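Local coordinates for alkylpurine DNA glycosylase AlkC (Pseudomonas fluorescens, PDB 5VHV), which probably excises alkylated purine bases from damaged DNA as a repair glycosylase, without flipping the damaged nucleotide out of the duplex, at residues L233-N238 and V306-A311. Residues are numbered along the deposited sequence; the frame is centred on the assembly and turned at random.
Sequences LIKQGN and VFKLKA. With nucleotides of chain D.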
ATOM      1  N   LEU A 233      -6.712  -9.516  -8.601  1.00 16.09           N
ATOM      2  CA  LEU A 233      -7.263 -10.362  -9.657  1.00 18.16           C
ATOM      3  C   LEU A 233      -7.670 -11.730  -9.120  1.00 17.22           C
ATOM      4  O   LEU A 233      -8.664 -12.300  -9.583  1.00 17.51           O
ATOM      5  CB  LEU A 233      -6.256 -10.512 -10.796  1.00 15.20           C
ATOM      6  CG  LEU A 233      -5.891  -9.205 -11.523  1.00 16.81           C
ATOM      7  CD1 LEU A 233      -4.902  -9.448 -12.670  1.00 17.20           C
ATOM      8  CD2 LEU A 233      -7.132  -8.520 -12.061  1.00 21.96           C
ATOM      9  N   ILE A 234      -6.939 -12.251  -8.139  1.00 17.22           N
ATOM     10  CA  ILE A 234      -7.314 -13.533  -7.541  1.00 15.95           C
ATOM     11  C   ILE A 234      -8.665 -13.419  -6.849  1.00 17.73           C
ATOM     12  O   ILE A 234      -9.511 -14.314  -6.967  1.00 17.72           O
ATOM     13  CB  ILE A 234      -6.214 -14.017  -6.573  1.00 18.43           C
ATOM     14  CG1 ILE A 234      -4.980 -14.469  -7.369  1.00 17.88           C
ATOM     15  CG2 ILE A 234      -6.704 -15.187  -5.669  1.00 19.41           C
ATOM     16  CD1 ILE A 234      -3.746 -14.570  -6.541  1.00 20.58           C
ATOM     17  N   LYS A 235      -8.875 -12.337  -6.093  1.00 16.19           N
ATOM     18  CA  LYS A 235     -10.162 -12.123  -5.437  1.00 15.67           C
ATOM     19  C   LYS A 235     -11.287 -11.981  -6.451  1.00 15.54           C
ATOM     20  O   LYS A 235     -12.418 -12.416  -6.193  1.00 17.87           O
ATOM     21  CB  LYS A 235     -10.078 -10.889  -4.531  1.00 13.92           C
ATOM     22  CG  LYS A 235      -9.353 -11.166  -3.225  1.00 14.26           C
ATOM     23  CD  LYS A 235      -9.450 -10.005  -2.254  1.00 13.26           C
ATOM     24  CE  LYS A 235      -8.659  -8.799  -2.770  1.00 15.57           C
ATOM     25  NZ  LYS A 235      -8.704  -7.661  -1.777  1.00 16.37           N
ATOM     26  N   GLN A 236     -10.995 -11.392  -7.616  1.00 15.64           N
ATOM     27  CA  GLN A 236     -11.966 -11.263  -8.696  1.00 17.27           C
ATOM     28  C   GLN A 236     -12.234 -12.579  -9.404  1.00 19.81           C
ATOM     29  O   GLN A 236     -13.117 -12.626 -10.262  1.00 21.75           O
ATOM     30  CB  GLN A 236     -11.478 -10.242  -9.721  1.00 19.85           C
ATOM     31  CG  GLN A 236     -11.438  -8.814  -9.229  1.00 26.35           C
ATOM     32  CD  GLN A 236     -10.679  -7.924 -10.212  1.00 29.34           C
ATOM     33  OE1 GLN A 236     -10.654  -8.186 -11.420  1.00 31.88           O
ATOM     34  NE2 GLN A 236     -10.028  -6.899  -9.690  1.00 32.63           N
ATOM     35  N   GLY A 237     -11.504 -13.637  -9.071  1.00 19.06           N
ATOM     36  CA  GLY A 237     -11.721 -14.912  -9.729  1.00 18.75           C
ATOM     37  C   GLY A 237     -11.103 -15.003 -11.102  1.00 18.05           C
ATOM     38  O   GLY A 237     -11.524 -15.836 -11.909  1.00 19.13           O
ATOM     39  N   ASN A 238     -10.106 -14.179 -11.389  1.00 17.84           N
ATOM     40  CA  ASN A 238      -9.461 -14.188 -12.700  1.00 19.10           C
ATOM     41  C   ASN A 238      -8.779 -15.532 -12.947  1.00 22.72           C
ATOM     42  O   ASN A 238      -7.926 -15.954 -12.161  1.00 19.45           O
ATOM     43  CB  ASN A 238      -8.444 -13.049 -12.779  1.00 17.71           C
ATOM     44  CG  ASN A 238      -7.766 -12.976 -14.124  1.00 26.69           C
ATOM     45  OD1 ASN A 238      -6.830 -13.717 -14.398  1.00 23.22           O
ATOM     46  ND2 ASN A 238      -8.234 -12.078 -14.970  1.00 26.00           N
ATOM     47  N   VAL A 306     -15.043  -9.064  -1.508  1.00 15.30           N
ATOM     48  CA  VAL A 306     -14.375 -10.348  -1.328  1.00 13.23           C
ATOM     49  C   VAL A 306     -13.408 -10.263  -0.155  1.00 13.37           C
ATOM     50  O   VAL A 306     -12.571  -9.337  -0.078  1.00 14.94           O
ATOM     51  CB  VAL A 306     -13.632 -10.769  -2.608  1.00 16.08           C
ATOM     52  CG1 VAL A 306     -12.881 -12.083  -2.382  1.00 17.27           C
ATOM     53  CG2 VAL A 306     -14.607 -10.914  -3.778  1.00 17.86           C
ATOM     54  N   PHE A 307     -13.513 -11.247   0.742  1.00 15.63           N
ATOM     55  CA  PHE A 307     -12.585 -11.448   1.844  1.00 13.61           C
ATOM     56  C   PHE A 307     -11.854 -12.774   1.671  1.00 14.67           C
ATOM     57  O   PHE A 307     -12.414 -13.762   1.177  1.00 15.57           O
ATOM     58  CB  PHE A 307     -13.345 -11.427   3.174  1.00 14.39           C
ATOM     59  CG  PHE A 307     -13.980 -10.108   3.486  1.00 16.65           C
ATOM     60  CD1 PHE A 307     -13.201  -9.017   3.806  1.00 17.11           C
ATOM     61  CD2 PHE A 307     -15.356  -9.956   3.467  1.00 16.36           C
ATOM     62  CE1 PHE A 307     -13.787  -7.773   4.094  1.00 18.56           C
ATOM     63  CE2 PHE A 307     -15.937  -8.715   3.776  1.00 15.24           C
ATOM     64  CZ  PHE A 307     -15.172  -7.655   4.088  1.00 17.38           C
ATOM     65  N   LYS A 308     -10.605 -12.801   2.123  1.00 15.40           N
ATOM     66  CA  LYS A 308      -9.797 -13.999   2.015  1.00 13.05           C
ATOM     67  C   LYS A 308     -10.175 -14.997   3.098  1.00 17.11           C
ATOM     68  O   LYS A 308     -10.416 -14.623   4.249  1.00 19.19           O
ATOM     69  CB  LYS A 308      -8.318 -13.659   2.152  1.00 13.44           C
ATOM     70  CG  LYS A 308      -7.834 -12.603   1.172  1.00 14.69           C
ATOM     71  CD  LYS A 308      -8.005 -13.074  -0.289  1.00 16.81           C
ATOM     72  CE  LYS A 308      -7.107 -14.267  -0.596  1.00 20.06           C
ATOM     73  NZ  LYS A 308      -7.277 -14.798  -2.009  1.00 14.97           N
ATOM     74  N   LEU A 309     -10.183 -16.277   2.741  1.00 17.99           N
ATOM     75  CA  LEU A 309     -10.458 -17.310   3.736  1.00 18.45           C
ATOM     76  C   LEU A 309      -9.280 -18.255   3.909  1.00 25.68           C
ATOM     77  O   LEU A 309      -8.625 -18.207   4.954  1.00 28.92           O
ATOM     78  CB  LEU A 309     -11.739 -18.054   3.366  1.00 20.83           C
ATOM     79  CG  LEU A 309     -12.822 -18.048   4.422  1.00 29.35           C
ATOM     80  CD1 LEU A 309     -14.048 -18.798   3.847  1.00 34.63           C
ATOM     81  CD2 LEU A 309     -12.324 -18.691   5.676  1.00 35.96           C
ATOM     82  N   LYS A 310      -8.982 -19.110   2.933  1.00 19.88           N
ATOM     83  CA  LYS A 310      -7.952 -20.127   3.092  1.00 27.73           C
ATOM     84  C   LYS A 310      -7.418 -20.520   1.722  1.00 24.26           C
ATOM     85  O   LYS A 310      -8.188 -20.680   0.775  1.00 22.64           O
ATOM     86  CB  LYS A 310      -8.543 -21.355   3.808  1.00 34.14           C
ATOM     87  CG  LYS A 310      -7.544 -22.308   4.435  1.00 49.18           C
ATOM     88  CD  LYS A 310      -8.268 -23.520   5.028  1.00 57.36           C
ATOM     89  CE  LYS A 310      -7.308 -24.536   5.629  1.00 61.49           C
ATOM     90  NZ  LYS A 310      -6.695 -24.059   6.895  1.00 62.14           N
ATOM     91  N   ALA A 311      -6.105 -20.692   1.620  1.00 22.98           N
ATOM     92  CA  ALA A 311      -5.486 -21.283   0.438  1.00 22.07           C
ATOM     93  C   ALA A 311      -4.751 -22.533   0.900  1.00 24.09           C
ATOM     94  O   ALA A 311      -3.888 -22.453   1.777  1.00 23.82           O
ATOM     95  CB  ALA A 311      -4.534 -20.302  -0.242  1.00 25.73           C
TER
ATOM     96  P    DG D   3      -8.551  -9.631   3.794  1.00 18.01           P
ATOM     97  OP1  DG D   3      -9.751 -10.392   3.407  1.00 18.43           O
ATOM     98  OP2  DG D   3      -7.786  -8.816   2.816  1.00 21.64           O
ATOM     99  O5'  DG D   3      -8.913  -8.614   4.938  1.00 14.92           O
ATOM    100  C5'  DG D   3      -9.794  -8.983   6.013  1.00 14.29           C
ATOM    101  C4'  DG D   3     -10.047  -7.799   6.918  1.00 17.74           C
ATOM    102  O4'  DG D   3      -8.865  -7.506   7.726  1.00 17.37           O
ATOM    103  C3'  DG D   3     -10.392  -6.481   6.212  1.00 17.41           C
ATOM    104  O3'  DG D   3     -11.446  -5.867   6.950  1.00 22.04           O
ATOM    105  C2'  DG D   3      -9.060  -5.700   6.208  1.00 16.61           C
ATOM    106  C1'  DG D   3      -8.388  -6.180   7.499  1.00 15.77           C
ATOM    107  N9   DG D   3      -6.924  -6.284   7.471  1.00 15.83           N
ATOM    108  C8   DG D   3      -6.137  -6.791   6.466  1.00 19.04           C
ATOM    109  N7   DG D   3      -4.857  -6.810   6.763  1.00 16.59           N
ATOM    110  C5   DG D   3      -4.804  -6.329   8.056  1.00 16.28           C
ATOM    111  C6   DG D   3      -3.691  -6.124   8.902  1.00 14.33           C
ATOM    112  O6   DG D   3      -2.496  -6.373   8.671  1.00 16.53           O
ATOM    113  N1   DG D   3      -4.070  -5.611  10.137  1.00 13.67           N
ATOM    114  C2   DG D   3      -5.350  -5.321  10.503  1.00 16.31           C
ATOM    115  N2   DG D   3      -5.514  -4.809  11.730  1.00 15.09           N
ATOM    116  N3   DG D   3      -6.413  -5.500   9.710  1.00 14.66           N
ATOM    117  C4   DG D   3      -6.064  -6.009   8.512  1.00 14.28           C
ATOM    118  P    DA D   2      -2.311 -12.507   2.916  0.54 30.04           P
ATOM    119  OP1  DA D   2      -2.575 -13.438   1.825  0.54 25.75           O
ATOM    120  OP2  DA D   2      -1.394 -11.343   2.735  0.54 27.82           O
ATOM    121  O5'  DA D   2      -3.740 -11.971   3.391  0.54 26.11           O
ATOM    122  C5'  DA D   2      -4.703 -12.896   3.892  0.54 17.19           C
ATOM    123  C4'  DA D   2      -5.772 -12.191   4.712  0.54 21.74           C
ATOM    124  O4'  DA D   2      -5.270 -11.878   6.039  0.54 17.19           O
ATOM    125  C3'  DA D   2      -6.247 -10.868   4.157  0.54 15.76           C
ATOM    126  O3'  DA D   2      -7.593 -10.680   4.540  0.54 19.99           O
ATOM    127  C2'  DA D   2      -5.286  -9.875   4.813  0.54 16.28           C
ATOM    128  C1'  DA D   2      -5.148 -10.469   6.205  0.54 15.62           C
ATOM    129  N9   DA D   2      -3.868 -10.219   6.875  0.54 15.05           N
ATOM    130  C8   DA D   2      -2.626 -10.391   6.347  0.54 22.88           C
ATOM    131  N7   DA D   2      -1.650 -10.155   7.194  0.54 25.31           N
ATOM    132  C5   DA D   2      -2.299  -9.810   8.363  0.54 21.96           C
ATOM    133  C6   DA D   2      -1.824  -9.446   9.630  0.54 16.66           C
ATOM    134  N6   DA D   2      -0.514  -9.370   9.927  0.54 17.84           N
ATOM    135  N1   DA D   2      -2.738  -9.174  10.593  0.54 16.46           N
ATOM    136  C2   DA D   2      -4.037  -9.256  10.287  0.54 15.67           C
ATOM    137  N3   DA D   2      -4.608  -9.589   9.127  0.54 15.04           N
ATOM    138  C4   DA D   2      -3.673  -9.856   8.192  0.54 19.40           C
TER
HETATM  139  O   HOH W   1     -11.706  -7.212  -1.575  1.00 16.19           O
HETATM  140  O   HOH W   2     -10.247  -8.310   1.011  1.00 19.05           O
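Lys235 lays its aliphatic chain against Val306 and Lys308. Its CB lies 3.7 Å from Val306 CG1, and the two side chains slide past each other in opposite directions. The CG2 branch of Val306 instead rests on the backbone, 3.6 Å from Lys235 O. Farther along, Lys235 CG meets Lys308 CD at 3.8 Å, where the two chains cross at about a right angle. The bend of Lys235 at chi3 (-68°) turns its ammonium toward the waters beside Val306 O. No direct hydrogen bond joins the segments; two waters do. One accepts from Lys235 NZ at 3.0 Å and donates to Val306 O. The other makes the same link and adds a weak bond to OP2 of DG3 of chain D.

Lys308 is bent at chi2 (-61°) and chi3, which steers its chain toward the helix. Its NZ then lies 3.7 Å from Ile234 CG2 and forms a salt bridge with Asp290. With an alanine in place of Lys308, Asp290 would probably lose this charged mate and a gap would open beside Lys235 CG. The backbone N of Lys308 binds the DNA phosphate, donating to OP1 of DG3 of chain D at 2.9 Å, nearly straight at 171°. The same oxygen lies at the edge of the Phe307 ring.

Gly237, with positive phi, forms a Schellman motif after the helix, and Asn238 then caps helix 239-244 through Ala241. The contact joins the helical part of the chain to its C-terminal beta-sheet, beside bound DNA. Edge strand 305-314 pairs there with strand 285-294, whose Val288 touches both Ile234 and Lys308.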